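Local coordinates for putative exported protein (Bacteroides fragilis, PDB 3FZX) that is of unknown function but has a YmcC-like fold, binds calcium, and is probably an exported lipid-binding protein, at residues F163-V168 / G194-E199; Y54-A59 / V85-T90; D110-P115 / V151-V156; K29-L34 / T90-M95. All blocks are in the same frame, centred on the assembly; numbering follows the deposited sequence.

Contact 1: F163-V168 / G194-E199; sequences FYCTKV and GIVRSE
Cys165 and Val196 meet through apolar packing, the sulfur nestling against the branched end of the valine. Cys165 SG lies 3.8 Å from Val196 CB, 3.8 Å from Val196 CG2 and slightly farther from CG1, so it touches the branch point as well as both methyls. Its torsion explains the reach: with SG anti to the carbonyl carbon (chi1 -70°), the thiol extends across the gap. Phe163, two residues earlier on the same side of its strand, adds a looser contact, ring atom CD2 standing 4.4 Å from Val196 CG1 at an oblique approach.

These are next-but-one strands of an antiparallel barrel, with strand 180-190 between them in the sheet order. The second is kinked at Val196, where Val196 and Arg197 both face Trp188 in a classic beta bulge.

No polar bond joins the two segments; within 194-199 Arg197 and Glu199 form a salt bridge. Arg197 grips Glu199 side-on, NE 2.9 Å and NH2 2.8 Å from the single oxygen OE2. The carboxylate oxygen lies nearly in the guanidinium plane, while the two nitrogens reach it from opposite faces of the carboxylate. The other oxygen, OE1, is hydrogen-bonded to Tyr201 OH.

Contact 2: Y54-A59 / V85-T90; sequences YTFADA and VATFPT
Phe56 points its ring from strand 47-58 at the turn carrying Ala86 and Thr87, and the far end of the ring makes the contact. Ring atom CZ comes to 3.6 Å from Ala86 CB, the methyl approaching obliquely rather than squarely over the ring or in its plane. Thr87 takes a different line: its methyl CG2 sits near the ring plane, at the edge, 4.2 Å from Phe56 CE1. Two small apolar groups on consecutive residues thus meet one aromatic ring from different angles. On the strand's own side, Tyr54 CE1 lies at the ring edge, in plane, 3.9 Å from Phe56 CE2.

Thr87 can offer its methyl because the rotamer divides its branches. OG1 lies between the backbone N and the carbonyl carbon (chi1 78°) and is hydrogen-bonded to Asp84 O, while CG2 is left to face the phenylalanine.

The second segment is a 3-10 turn leading into the short helix 89-94, the connection between neighbouring barrel strands 77-81 and 99-107. Phe88 N bonds to Val85 O at 3.2 Å, and Phe88 then occupies the N-cap position. Its ring carries Val85 O over one face, 3.1 Å above the plane and offset toward the rim, and packs on Tyr170, Met172 and Ile174 of strand 161-175. The connection is therefore held between two well-separated strands of the barrel. Leu34 touches both Phe56 and Thr87, and Met95 both Phe56 and Ala86.

Contact 3: D110-P115 / V151-V156; sequences DAFSNP and VTTETV
Thr153 has more surface buried than any other residue here, and it spends its methyl on the loop. Thr153 CG2 is 4.1 Å from Ala111 CB and 4.3 Å from Phe112 CE1, so one methyl serves two consecutive loop residues. The hydroxyl is placed otherwise: with OG1 between the backbone N and the carbonyl carbon (chi1 64°), it is hydrogen-bonded to Tyr164 OH of strand 161-175, and CG2 is turned to the loop. A single threonine thus divides an apolar from a polar role.

Phe112 presents its CE1 corner, which Thr153 CG2 approaches obliquely. The same ring also packs on Thr166, Phe10 and Pro191. Ala111 is the buried member of the trio; its methyl meets Thr166 and Met116 besides Thr153.

The loop 110-115 lies against the antiparallel pair of barrel strands 136-158 and 161-175, and its start is folded by an Asx motif together with a backbone bond. Ser113 N donates to Asp110 OD1 at 3.0 Å, arriving from above the carboxylate plane, 62° out of it. Asn114 N bonds to Asp110 O at 2.8 Å, so side chain and backbone of one aspartate both hold the turn that presents Ala111 and Phe112.

Just before Thr153 in its own strand, Val151 and Thr152 both face Lys167 of strand 161-175 in a classic beta bulge. Farther along the loop connection come Gly119, Asp121 and Asp122, which bind calcium; the side chain of Ala111 is about 12 Å from Gly119.

Contact 4: K29-L34 / T90-M95; sequences KLTNIL and TALNMM
Leu92 lays its isobutyl end alongside the amide of Asn32, the two side chains passing in opposite directions. Leu92 CG, anti to its carbonyl carbon (chi1 -67°), carries both methyls out toward the strand. Leu92 CD1 is the atom most closely engaged, 3.3 Å from Asn32 OD1, while its sister methyl CD2 lies 3.9 Å from Asn32 CG and somewhat farther from ND2. The aliphatic part of the asparagine joins in, with Asn32 CB 4.0 Å from Leu92 CD1. Thr31 contributes only marginally, through OG1. No hydrogen bond links the segments, so a polar amide is here packed against a leucine.

What steadies that amide is a second shell. Asn32 ND2 donates to Ala57 O on the adjacent strand 47-58, which helps fix the rotation of the amide, with OD1 against Leu92 CD1. Thr31 OG1 stands 2.9 Å from Asn32 OD1 and can hydrogen-bond to it, although Cys23 O competes weakly for the same proton. Thr31 and Asn32 both face Cys23 in a classic beta bulge, which brings two consecutive side chains to the helix side.

Leu92 is carried by the short helix 89-94, in which Met94 N bonds to Ala91 O at 3.1 Å. This helix lies against strand 30-44 at Asn32 and against strand 47-58 through Leu92 on Phe56, while Met94 O is held by Asn139 ND2 of strand 136-158.

Contacts 2 and 4 form one neighbourhood: their centres are 4 Å apart, they share Thr90, and both set helix 89-94 and its approach against the adjacent strands 47-58 and 30-44. Contacts 1 and 3 make a second pair, centres 10 Å apart, on the neighbouring strands 161-175 and 136-158. Contact 3 lies on the opposite side of the chain's centre from contacts 2 and 4. Contacts 1, 2 and 4 are buried, whereas contact 3, farthest from the chain centre, is only partly so. None has a hydrogen bond across its segments, yet the chemistry differs from place to place: thiol on valine in 1, aromatic on methyls in 2, a threonine methyl under a loop in 3, and an amide against leucine in 4.

Contact 1: F163-V168 / G194-E199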
loop_
_atom_site.group_PDB
_atom_site.type_symbol
_atom_site.label_atom_id
_atom_site.label_comp_id
_atom_site.label_asym_id
_atom_site.label_seq_id
_atom_site.Cartn_x
_atom_site.Cartn_y
_atom_site.Cartn_z
ATOM N N PHE A 163 -9.488 -17.280 -21.354
ATOM C CA PHE A 163 -8.429 -16.283 -21.266
ATOM C C PHE A 163 -7.051 -16.948 -21.118
ATOM O O PHE A 163 -6.887 -17.906 -20.361
ATOM C CB PHE A 163 -8.717 -15.355 -20.090
ATOM C CG PHE A 163 -10.029 -14.657 -20.210
ATOM C CD1 PHE A 163 -10.178 -13.574 -21.079
ATOM C CD2 PHE A 163 -11.134 -15.094 -19.494
ATOM C CE1 PHE A 163 -11.422 -12.935 -21.227
ATOM C CE2 PHE A 163 -12.379 -14.467 -19.643
ATOM C CZ PHE A 163 -12.520 -13.386 -20.493
ATOM N N TYR A 164 -6.070 -16.452 -21.863
ATOM C CA TYR A 164 -4.688 -16.910 -21.743
ATOM C C TYR A 164 -4.129 -16.242 -20.506
ATOM O O TYR A 164 -4.159 -15.011 -20.395
ATOM C CB TYR A 164 -3.861 -16.564 -22.998
ATOM C CG TYR A 164 -2.581 -17.367 -23.094
ATOM C CD1 TYR A 164 -2.632 -18.736 -23.331
ATOM C CD2 TYR A 164 -1.336 -16.775 -22.936
ATOM C CE1 TYR A 164 -1.483 -19.508 -23.413
ATOM C CE2 TYR A 164 -0.150 -17.548 -23.030
ATOM C CZ TYR A 164 -0.252 -18.917 -23.273
ATOM O OH TYR A 164 0.857 -19.723 -23.370
ATOM N N CYS A 165 -3.661 -17.058 -19.565
ATOM C CA CYS A 165 -3.249 -16.604 -18.250
ATOM C C CYS A 165 -1.849 -17.029 -17.859
ATOM O O CYS A 165 -1.309 -18.009 -18.395
ATOM C CB CYS A 165 -4.158 -17.242 -17.198
ATOM S SG CYS A 165 -5.785 -16.610 -17.242
ATOM N N THR A 166 -1.305 -16.304 -16.885
ATOM C CA THR A 166 -0.111 -16.734 -16.168
ATOM C C THR A 166 -0.562 -17.435 -14.885
ATOM O O THR A 166 -1.397 -16.901 -14.157
ATOM C CB THR A 166 0.791 -15.534 -15.813
ATOM O OG1 THR A 166 1.370 -15.049 -17.021
ATOM C CG2 THR A 166 1.905 -15.939 -14.821
ATOM N N LYS A 167 -0.015 -18.628 -14.646
ATOM C CA LYS A 167 -0.306 -19.429 -13.454
ATOM C C LYS A 167 0.837 -19.324 -12.470
ATOM O O LYS A 167 1.990 -19.550 -12.820
ATOM C CB LYS A 167 -0.494 -20.897 -13.804
ATOM C CG LYS A 167 -0.875 -21.784 -12.599
ATOM C CD LYS A 167 -1.060 -23.223 -13.012
ATOM C CE LYS A 167 -1.274 -24.139 -11.821
ATOM N NZ LYS A 167 -1.704 -25.524 -12.294
ATOM N N VAL A 168 0.488 -18.993 -11.238
ATOM C CA VAL A 168 1.409 -18.785 -10.154
ATOM C C VAL A 168 1.031 -19.710 -8.988
ATOM O O VAL A 168 -0.141 -20.021 -8.796
ATOM C CB VAL A 168 1.339 -17.297 -9.725
ATOM C CG1 VAL A 168 2.095 -17.059 -8.442
ATOM C CG2 VAL A 168 1.925 -16.433 -10.818
ATOM N N GLY A 194 -7.063 -9.127 -14.445
ATOM C CA GLY A 194 -6.524 -9.468 -13.132
ATOM C C GLY A 194 -6.695 -10.955 -12.931
ATOM O O GLY A 194 -6.484 -11.749 -13.866
ATOM N N ILE A 195 -7.145 -11.335 -11.742
ATOM C CA ILE A 195 -7.307 -12.743 -11.373
ATOM C C ILE A 195 -8.511 -13.359 -12.092
ATOM O O ILE A 195 -9.662 -12.913 -11.938
ATOM C CB ILE A 195 -7.509 -12.932 -9.820
ATOM C CG1 ILE A 195 -6.401 -12.232 -8.999
ATOM C CG2 ILE A 195 -7.652 -14.423 -9.471
ATOM C CD1 ILE A 195 -4.998 -12.493 -9.460
ATOM N N VAL A 196 -8.229 -14.389 -12.868
ATOM C CA VAL A 196 -9.246 -15.130 -13.611
ATOM C C VAL A 196 -9.718 -16.333 -12.793
ATOM O O VAL A 196 -10.890 -16.708 -12.847
ATOM C CB VAL A 196 -8.672 -15.562 -14.982
ATOM C CG1 VAL A 196 -9.560 -16.539 -15.702
ATOM C CG2 VAL A 196 -8.455 -14.303 -15.844
ATOM N N ARG A 197 -8.793 -16.941 -12.050
ATOM C CA ARG A 197 -9.096 -18.109 -11.260
ATOM C C ARG A 197 -8.111 -18.195 -10.116
ATOM O O ARG A 197 -6.967 -17.750 -10.254
ATOM C CB ARG A 197 -8.998 -19.350 -12.143
ATOM C CG ARG A 197 -9.275 -20.671 -11.409
ATOM C CD ARG A 197 -9.047 -21.906 -12.311
ATOM N NE ARG A 197 -9.327 -23.118 -11.543
ATOM C CZ ARG A 197 -10.538 -23.661 -11.360
ATOM N NH1 ARG A 197 -11.634 -23.159 -11.921
ATOM N NH2 ARG A 197 -10.662 -24.733 -10.594
ATOM N N SER A 198 -8.558 -18.725 -8.984
ATOM C CA SER A 198 -7.668 -19.035 -7.876
ATOM C C SER A 198 -8.181 -20.252 -7.140
ATOM O O SER A 198 -9.381 -20.566 -7.195
ATOM C CB SER A 198 -7.550 -17.877 -6.894
ATOM O OG SER A 198 -8.717 -17.790 -6.104
ATOM N N GLU A 199 -7.271 -20.933 -6.445
ATOM C CA GLU A 199 -7.594 -22.127 -5.673
ATOM C C GLU A 199 -6.776 -22.117 -4.403
ATOM O O GLU A 199 -5.595 -21.780 -4.452
ATOM C CB GLU A 199 -7.238 -23.384 -6.457
ATOM C CG GLU A 199 -8.060 -23.608 -7.705
ATOM C CD GLU A 199 -7.528 -24.752 -8.554
ATOM O OE1 GLU A 199 -6.548 -25.418 -8.159
ATOM O OE2 GLU A 199 -8.088 -24.969 -9.628
#

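Contact 2: Y54-A59 / V85-T90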
loop_
_atom_site.group_PDB
_atom_site.type_symbol
_atom_site.label_atom_id
_atom_site.label_comp_id
_atom_site.label_asym_id
_atom_site.label_seq_id
_atom_site.Cartn_x
_atom_site.Cartn_y
_atom_site.Cartn_z
ATOM N N TYR A 54 -14.667 -1.788 -4.842
ATOM C CA TYR A 54 -14.980 -3.207 -4.673
ATOM C C TYR A 54 -16.157 -3.366 -3.744
ATOM O O TYR A 54 -16.366 -2.532 -2.853
ATOM C CB TYR A 54 -13.798 -4.021 -4.148
ATOM C CG TYR A 54 -13.300 -3.659 -2.763
ATOM C CD1 TYR A 54 -13.901 -4.190 -1.612
ATOM C CD2 TYR A 54 -12.205 -2.819 -2.601
ATOM C CE1 TYR A 54 -13.435 -3.864 -0.332
ATOM C CE2 TYR A 54 -11.733 -2.489 -1.328
ATOM C CZ TYR A 54 -12.352 -3.017 -0.205
ATOM O OH TYR A 54 -11.861 -2.703 1.032
ATOM N N THR A 55 -16.926 -4.429 -3.999
ATOM C CA THR A 55 -17.975 -4.923 -3.131
ATOM C C THR A 55 -17.823 -6.444 -2.982
ATOM O O THR A 55 -17.568 -7.160 -3.952
ATOM C CB THR A 55 -19.335 -4.606 -3.673
ATOM O OG1 THR A 55 -19.469 -3.191 -3.719
ATOM C CG2 THR A 55 -20.416 -5.142 -2.773
ATOM N N PHE A 56 -17.895 -6.890 -1.734
ATOM C CA PHE A 56 -17.890 -8.288 -1.353
ATOM C C PHE A 56 -19.305 -8.529 -0.859
ATOM O O PHE A 56 -19.783 -7.826 0.017
ATOM C CB PHE A 56 -16.934 -8.558 -0.180
ATOM C CG PHE A 56 -15.488 -8.687 -0.551
ATOM C CD1 PHE A 56 -14.972 -9.912 -0.984
ATOM C CD2 PHE A 56 -14.618 -7.615 -0.415
ATOM C CE1 PHE A 56 -13.607 -10.048 -1.325
ATOM C CE2 PHE A 56 -13.266 -7.739 -0.765
ATOM C CZ PHE A 56 -12.758 -8.961 -1.204
ATOM N N ALA A 57 -19.986 -9.494 -1.446
ATOM C CA ALA A 57 -21.313 -9.887 -0.985
ATOM C C ALA A 57 -21.352 -11.384 -0.739
ATOM O O ALA A 57 -20.450 -12.114 -1.136
ATOM C CB ALA A 57 -22.373 -9.481 -1.995
ATOM N N ASP A 58 -22.394 -11.831 -0.051
ATOM C CA ASP A 58 -22.615 -13.262 0.155
ATOM C C ASP A 58 -23.377 -13.812 -1.057
ATOM O O ASP A 58 -23.709 -13.052 -1.972
ATOM C CB ASP A 58 -23.367 -13.537 1.483
ATOM C CG ASP A 58 -24.797 -12.948 1.519
ATOM O OD1 ASP A 58 -25.396 -12.626 0.457
ATOM O OD2 ASP A 58 -25.329 -12.808 2.646
ATOM N N ALA A 59 -23.677 -15.115 -1.039
ATOM C CA ALA A 59 -24.351 -15.794 -2.150
ATOM C C ALA A 59 -25.737 -15.232 -2.422
ATOM O O ALA A 59 -26.200 -15.306 -3.542
ATOM C CB ALA A 59 -24.420 -17.317 -1.923
ATOM N N VAL A 85 -6.745 -11.711 -2.181
ATOM C CA VAL A 85 -6.474 -12.687 -1.118
ATOM C C VAL A 85 -7.565 -12.597 -0.024
ATOM O O VAL A 85 -7.691 -13.507 0.770
ATOM C CB VAL A 85 -5.033 -12.567 -0.490
ATOM C CG1 VAL A 85 -3.981 -12.277 -1.560
ATOM C CG2 VAL A 85 -4.983 -11.519 0.596
ATOM N N ALA A 86 -8.343 -11.504 0.016
ATOM C CA ALA A 86 -9.544 -11.441 0.876
ATOM C C ALA A 86 -10.648 -12.429 0.445
ATOM O O ALA A 86 -11.605 -12.635 1.200
ATOM C CB ALA A 86 -10.120 -10.012 0.965
ATOM N N THR A 87 -10.520 -13.057 -0.725
ATOM C CA THR A 87 -11.466 -14.104 -1.096
ATOM C C THR A 87 -11.185 -15.410 -0.364
ATOM O O THR A 87 -11.889 -16.377 -0.574
ATOM C CB THR A 87 -11.559 -14.373 -2.617
ATOM O OG1 THR A 87 -10.442 -15.147 -3.050
ATOM C CG2 THR A 87 -11.639 -13.087 -3.403
ATOM N N PHE A 88 -10.181 -15.458 0.509
ATOM C CA PHE A 88 -9.971 -16.656 1.338
ATOM C C PHE A 88 -11.159 -16.758 2.311
ATOM O O PHE A 88 -11.661 -15.740 2.761
ATOM C CB PHE A 88 -8.647 -16.560 2.089
ATOM C CG PHE A 88 -7.404 -16.616 1.195
ATOM C CD1 PHE A 88 -7.482 -16.635 -0.209
ATOM C CD2 PHE A 88 -6.132 -16.598 1.780
ATOM C CE1 PHE A 88 -6.327 -16.675 -0.996
ATOM C CE2 PHE A 88 -4.967 -16.632 0.992
ATOM C CZ PHE A 88 -5.071 -16.662 -0.395
ATOM N N PRO A 89 -11.645 -17.976 2.608
ATOM C CA PRO A 89 -12.834 -18.106 3.462
ATOM C C PRO A 89 -12.770 -17.430 4.847
ATOM O O PRO A 89 -13.770 -16.856 5.305
ATOM C CB PRO A 89 -12.967 -19.626 3.626
ATOM C CG PRO A 89 -12.400 -20.176 2.392
ATOM C CD PRO A 89 -11.253 -19.278 2.032
ATOM N N THR A 90 -11.612 -17.510 5.500
ATOM C CA THR A 90 -11.404 -16.865 6.812
ATOM C C THR A 90 -11.685 -15.386 6.691
ATOM O O THR A 90 -12.339 -14.810 7.537
ATOM C CB THR A 90 -9.959 -17.109 7.364
ATOM O OG1 THR A 90 -9.754 -18.515 7.504
ATOM C CG2 THR A 90 -9.731 -16.438 8.719
#

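Contact 3: D110-P115 / V151-V156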
loop_
_atom_site.group_PDB
_atom_site.type_symbol
_atom_site.label_atom_id
_atom_site.label_comp_id
_atom_site.label_asym_id
_atom_site.label_seq_id
_atom_site.Cartn_x
_atom_site.Cartn_y
_atom_site.Cartn_z
ATOM N N ASP A 110 5.069 -9.719 -15.875
ATOM C CA ASP A 110 4.569 -9.900 -17.218
ATOM C C ASP A 110 5.351 -11.038 -17.870
ATOM O O ASP A 110 6.380 -10.813 -18.510
ATOM C CB ASP A 110 4.755 -8.584 -17.975
ATOM C CG ASP A 110 4.246 -8.632 -19.387
ATOM O OD1 ASP A 110 3.760 -9.702 -19.834
ATOM O OD2 ASP A 110 4.326 -7.566 -20.031
ATOM N N ALA A 111 4.865 -12.258 -17.671
ATOM C CA ALA A 111 5.450 -13.473 -18.262
ATOM C C ALA A 111 5.396 -13.404 -19.774
ATOM O O ALA A 111 6.330 -13.817 -20.475
ATOM C CB ALA A 111 4.690 -14.705 -17.790
ATOM N N PHE A 112 4.293 -12.835 -20.250
ATOM C CA PHE A 112 3.940 -12.781 -21.668
ATOM C C PHE A 112 4.928 -11.966 -22.472
ATOM O O PHE A 112 5.092 -12.234 -23.649
ATOM C CB PHE A 112 2.513 -12.222 -21.876
ATOM C CG PHE A 112 1.439 -12.850 -20.980
ATOM C CD1 PHE A 112 0.916 -14.115 -21.258
ATOM C CD2 PHE A 112 0.921 -12.141 -19.877
ATOM C CE1 PHE A 112 -0.103 -14.685 -20.433
ATOM C CE2 PHE A 112 -0.106 -12.712 -19.048
ATOM C CZ PHE A 112 -0.612 -13.978 -19.339
ATOM N N SER A 113 5.571 -10.970 -21.860
ATOM C CA SER A 113 6.628 -10.229 -22.536
ATOM C C SER A 113 7.991 -10.684 -22.031
ATOM O O SER A 113 8.884 -10.856 -22.832
ATOM C CB SER A 113 6.455 -8.715 -22.386
ATOM O OG SER A 113 7.195 -8.178 -21.301
ATOM N N ASN A 114 8.155 -10.866 -20.717
ATOM C CA ASN A 114 9.414 -11.361 -20.110
ATOM C C ASN A 114 9.277 -12.805 -19.640
ATOM O O ASN A 114 8.886 -13.041 -18.500
ATOM C CB ASN A 114 9.794 -10.488 -18.931
ATOM C CG ASN A 114 9.772 -9.044 -19.289
ATOM O OD1 ASN A 114 9.710 -8.701 -20.478
ATOM N ND2 ASN A 114 9.799 -8.172 -18.279
ATOM N N PRO A 115 9.632 -13.771 -20.506
ATOM C CA PRO A 115 9.381 -15.174 -20.218
ATOM C C PRO A 115 10.138 -15.682 -19.005
ATOM O O PRO A 115 11.269 -15.257 -18.716
ATOM C CB PRO A 115 9.864 -15.886 -21.482
ATOM C CG PRO A 115 10.962 -15.038 -21.960
ATOM C CD PRO A 115 10.528 -13.625 -21.669
ATOM N N VAL A 151 4.477 -20.993 -12.648
ATOM C CA VAL A 151 4.195 -22.390 -13.005
ATOM C C VAL A 151 4.183 -22.561 -14.533
ATOM O O VAL A 151 4.971 -23.317 -15.097
ATOM C CB VAL A 151 2.850 -22.855 -12.406
ATOM C CG1 VAL A 151 2.534 -24.290 -12.859
ATOM C CG2 VAL A 151 2.880 -22.738 -10.860
ATOM N N THR A 152 3.297 -21.832 -15.188
ATOM C CA THR A 152 3.142 -21.907 -16.619
ATOM C C THR A 152 2.255 -20.759 -17.130
ATOM O O THR A 152 1.748 -19.918 -16.335
ATOM C CB THR A 152 2.505 -23.265 -17.034
ATOM O OG1 THR A 152 2.601 -23.411 -18.450
ATOM C CG2 THR A 152 1.011 -23.368 -16.625
ATOM N N THR A 153 2.088 -20.713 -18.453
ATOM C CA THR A 153 1.026 -19.896 -19.053
ATOM C C THR A 153 0.119 -20.860 -19.796
ATOM O O THR A 153 0.595 -21.837 -20.369
ATOM C CB THR A 153 1.534 -18.783 -19.964
ATOM O OG1 THR A 153 2.211 -19.345 -21.096
ATOM C CG2 THR A 153 2.485 -17.844 -19.186
ATOM N N GLU A 154 -1.189 -20.624 -19.736
ATOM C CA GLU A 154 -2.142 -21.538 -20.345
ATOM C C GLU A 154 -3.501 -20.863 -20.420
ATOM O O GLU A 154 -3.747 -19.889 -19.703
ATOM C CB GLU A 154 -2.242 -22.835 -19.527
ATOM C CG GLU A 154 -2.769 -22.619 -18.095
ATOM C CD GLU A 154 -2.768 -23.869 -17.216
ATOM O OE1 GLU A 154 -2.408 -24.967 -17.674
ATOM O OE2 GLU A 154 -3.141 -23.741 -16.035
ATOM N N THR A 155 -4.370 -21.391 -21.291
ATOM C CA THR A 155 -5.757 -20.934 -21.390
ATOM C C THR A 155 -6.583 -21.508 -20.240
ATOM O O THR A 155 -6.393 -22.665 -19.847
ATOM C CB THR A 155 -6.380 -21.306 -22.745
ATOM O OG1 THR A 155 -5.727 -20.532 -23.749
ATOM C CG2 THR A 155 -7.872 -20.992 -22.808
ATOM N N VAL A 156 -7.437 -20.660 -19.665
ATOM C CA VAL A 156 -8.338 -21.031 -18.584
ATOM C C VAL A 156 -9.747 -20.715 -19.069
ATOM O O VAL A 156 -9.998 -19.620 -19.553
ATOM C CB VAL A 156 -8.069 -20.224 -17.287
ATOM C CG1 VAL A 156 -9.045 -20.650 -16.204
ATOM C CG2 VAL A 156 -6.598 -20.411 -16.796
#

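Contact 4: K29-L34 / T90-M95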
loop_
_atom_site.group_PDB
_atom_site.type_symbol
_atom_site.label_atom_id
_atom_site.label_comp_id
_atom_site.label_asym_id
_atom_site.label_seq_id
_atom_site.Cartn_x
_atom_site.Cartn_y
_atom_site.Cartn_z
ATOM N N LYS A 29 -20.100 -25.135 -3.902
ATOM C CA LYS A 29 -21.186 -24.258 -3.486
ATOM C C LYS A 29 -20.716 -22.813 -3.488
ATOM O O LYS A 29 -19.641 -22.511 -2.976
ATOM C CB LYS A 29 -21.690 -24.626 -2.096
ATOM C CG LYS A 29 -22.861 -23.753 -1.651
ATOM C CD LYS A 29 -23.524 -24.308 -0.447
ATOM C CE LYS A 29 -24.749 -23.497 -0.096
ATOM N NZ LYS A 29 -25.490 -24.179 0.992
ATOM N N LEU A 30 -21.545 -21.934 -4.049
ATOM C CA LEU A 30 -21.282 -20.502 -4.080
ATOM C C LEU A 30 -21.430 -19.892 -2.677
ATOM O O LEU A 30 -22.508 -19.994 -2.091
ATOM C CB LEU A 30 -22.257 -19.799 -5.036
ATOM C CG LEU A 30 -22.129 -18.277 -5.225
ATOM C CD1 LEU A 30 -20.797 -17.863 -5.822
ATOM C CD2 LEU A 30 -23.241 -17.795 -6.105
ATOM N N THR A 31 -20.353 -19.273 -2.175
ATOM C CA THR A 31 -20.345 -18.572 -0.878
ATOM C C THR A 31 -20.375 -17.050 -1.029
ATOM O O THR A 31 -21.059 -16.356 -0.283
ATOM C CB THR A 31 -19.098 -18.972 0.001
ATOM O OG1 THR A 31 -17.867 -18.552 -0.619
ATOM C CG2 THR A 31 -19.042 -20.479 0.206
ATOM N N ASN A 32 -19.642 -16.508 -1.997
ATOM C CA ASN A 32 -19.536 -15.051 -2.112
ATOM C C ASN A 32 -19.359 -14.587 -3.526
ATOM O O ASN A 32 -18.920 -15.349 -4.393
ATOM C CB ASN A 32 -18.354 -14.514 -1.273
ATOM C CG ASN A 32 -18.491 -14.824 0.209
ATOM O OD1 ASN A 32 -18.132 -15.906 0.656
ATOM N ND2 ASN A 32 -19.036 -13.890 0.962
ATOM N N ILE A 33 -19.688 -13.318 -3.738
ATOM C CA ILE A 33 -19.541 -12.677 -5.040
ATOM C C ILE A 33 -18.739 -11.405 -4.845
ATOM O O ILE A 33 -19.098 -10.597 -3.982
ATOM C CB ILE A 33 -20.897 -12.300 -5.634
ATOM C CG1 ILE A 33 -21.810 -13.538 -5.712
ATOM C CG2 ILE A 33 -20.704 -11.616 -7.007
ATOM C CD1 ILE A 33 -23.252 -13.198 -6.010
ATOM N N LEU A 34 -17.651 -11.250 -5.616
ATOM C CA LEU A 34 -16.811 -10.054 -5.562
ATOM C C LEU A 34 -16.996 -9.260 -6.862
ATOM O O LEU A 34 -16.893 -9.818 -7.970
ATOM C CB LEU A 34 -15.336 -10.433 -5.387
ATOM C CG LEU A 34 -14.305 -9.278 -5.421
ATOM C CD1 LEU A 34 -14.576 -8.187 -4.321
ATOM C CD2 LEU A 34 -12.851 -9.807 -5.339
ATOM N N THR A 90 -11.612 -17.510 5.500
ATOM C CA THR A 90 -11.404 -16.865 6.812
ATOM C C THR A 90 -11.685 -15.386 6.691
ATOM O O THR A 90 -12.339 -14.810 7.537
ATOM C CB THR A 90 -9.959 -17.109 7.364
ATOM O OG1 THR A 90 -9.754 -18.515 7.504
ATOM C CG2 THR A 90 -9.731 -16.438 8.719
ATOM N N ALA A 91 -11.247 -14.794 5.591
ATOM C CA ALA A 91 -11.460 -13.382 5.340
ATOM C C ALA A 91 -12.934 -13.088 5.074
ATOM O O ALA A 91 -13.554 -12.236 5.736
ATOM C CB ALA A 91 -10.606 -12.946 4.179
ATOM N N LEU A 92 -13.502 -13.823 4.117
ATOM C CA LEU A 92 -14.886 -13.610 3.713
ATOM C C LEU A 92 -15.818 -13.716 4.907
ATOM O O LEU A 92 -16.693 -12.873 5.096
ATOM C CB LEU A 92 -15.298 -14.618 2.627
ATOM C CG LEU A 92 -14.585 -14.419 1.293
ATOM C CD1 LEU A 92 -14.838 -15.615 0.350
ATOM C CD2 LEU A 92 -15.035 -13.048 0.714
ATOM N N ASN A 93 -15.581 -14.736 5.722
ATOM C CA ASN A 93 -16.422 -15.032 6.877
ATOM C C ASN A 93 -16.301 -14.080 8.057
ATOM O O ASN A 93 -17.135 -14.128 8.932
ATOM C CB ASN A 93 -16.191 -16.479 7.340
ATOM C CG ASN A 93 -16.728 -17.509 6.331
ATOM O OD1 ASN A 93 -17.383 -17.147 5.370
ATOM N ND2 ASN A 93 -16.444 -18.782 6.553
HETATM N N MSE A 94 -15.300 -13.212 8.102
HETATM C CA MSE A 94 -15.221 -12.272 9.219
HETATM C C MSE A 94 -15.619 -10.857 8.820
HETATM O O MSE A 94 -15.659 -9.970 9.678
HETATM C CB MSE A 94 -13.867 -12.345 9.942
HETATM C CG MSE A 94 -12.604 -12.262 9.109
HETATM SE SE MSE A 94 -12.195 -10.457 8.549
HETATM C CE MSE A 94 -11.425 -9.706 10.253
HETATM N N MSE A 95 -15.963 -10.647 7.545
HETATM C CA MSE A 95 -16.238 -9.293 7.041
HETATM C C MSE A 95 -17.611 -8.755 7.392
HETATM O O MSE A 95 -18.603 -9.473 7.359
HETATM C CB MSE A 95 -16.127 -9.229 5.528
HETATM C CG MSE A 95 -14.735 -8.958 4.955
HETATM SE SE MSE A 95 -14.870 -9.393 3.033
HETATM C CE MSE A 95 -12.929 -9.586 2.784
#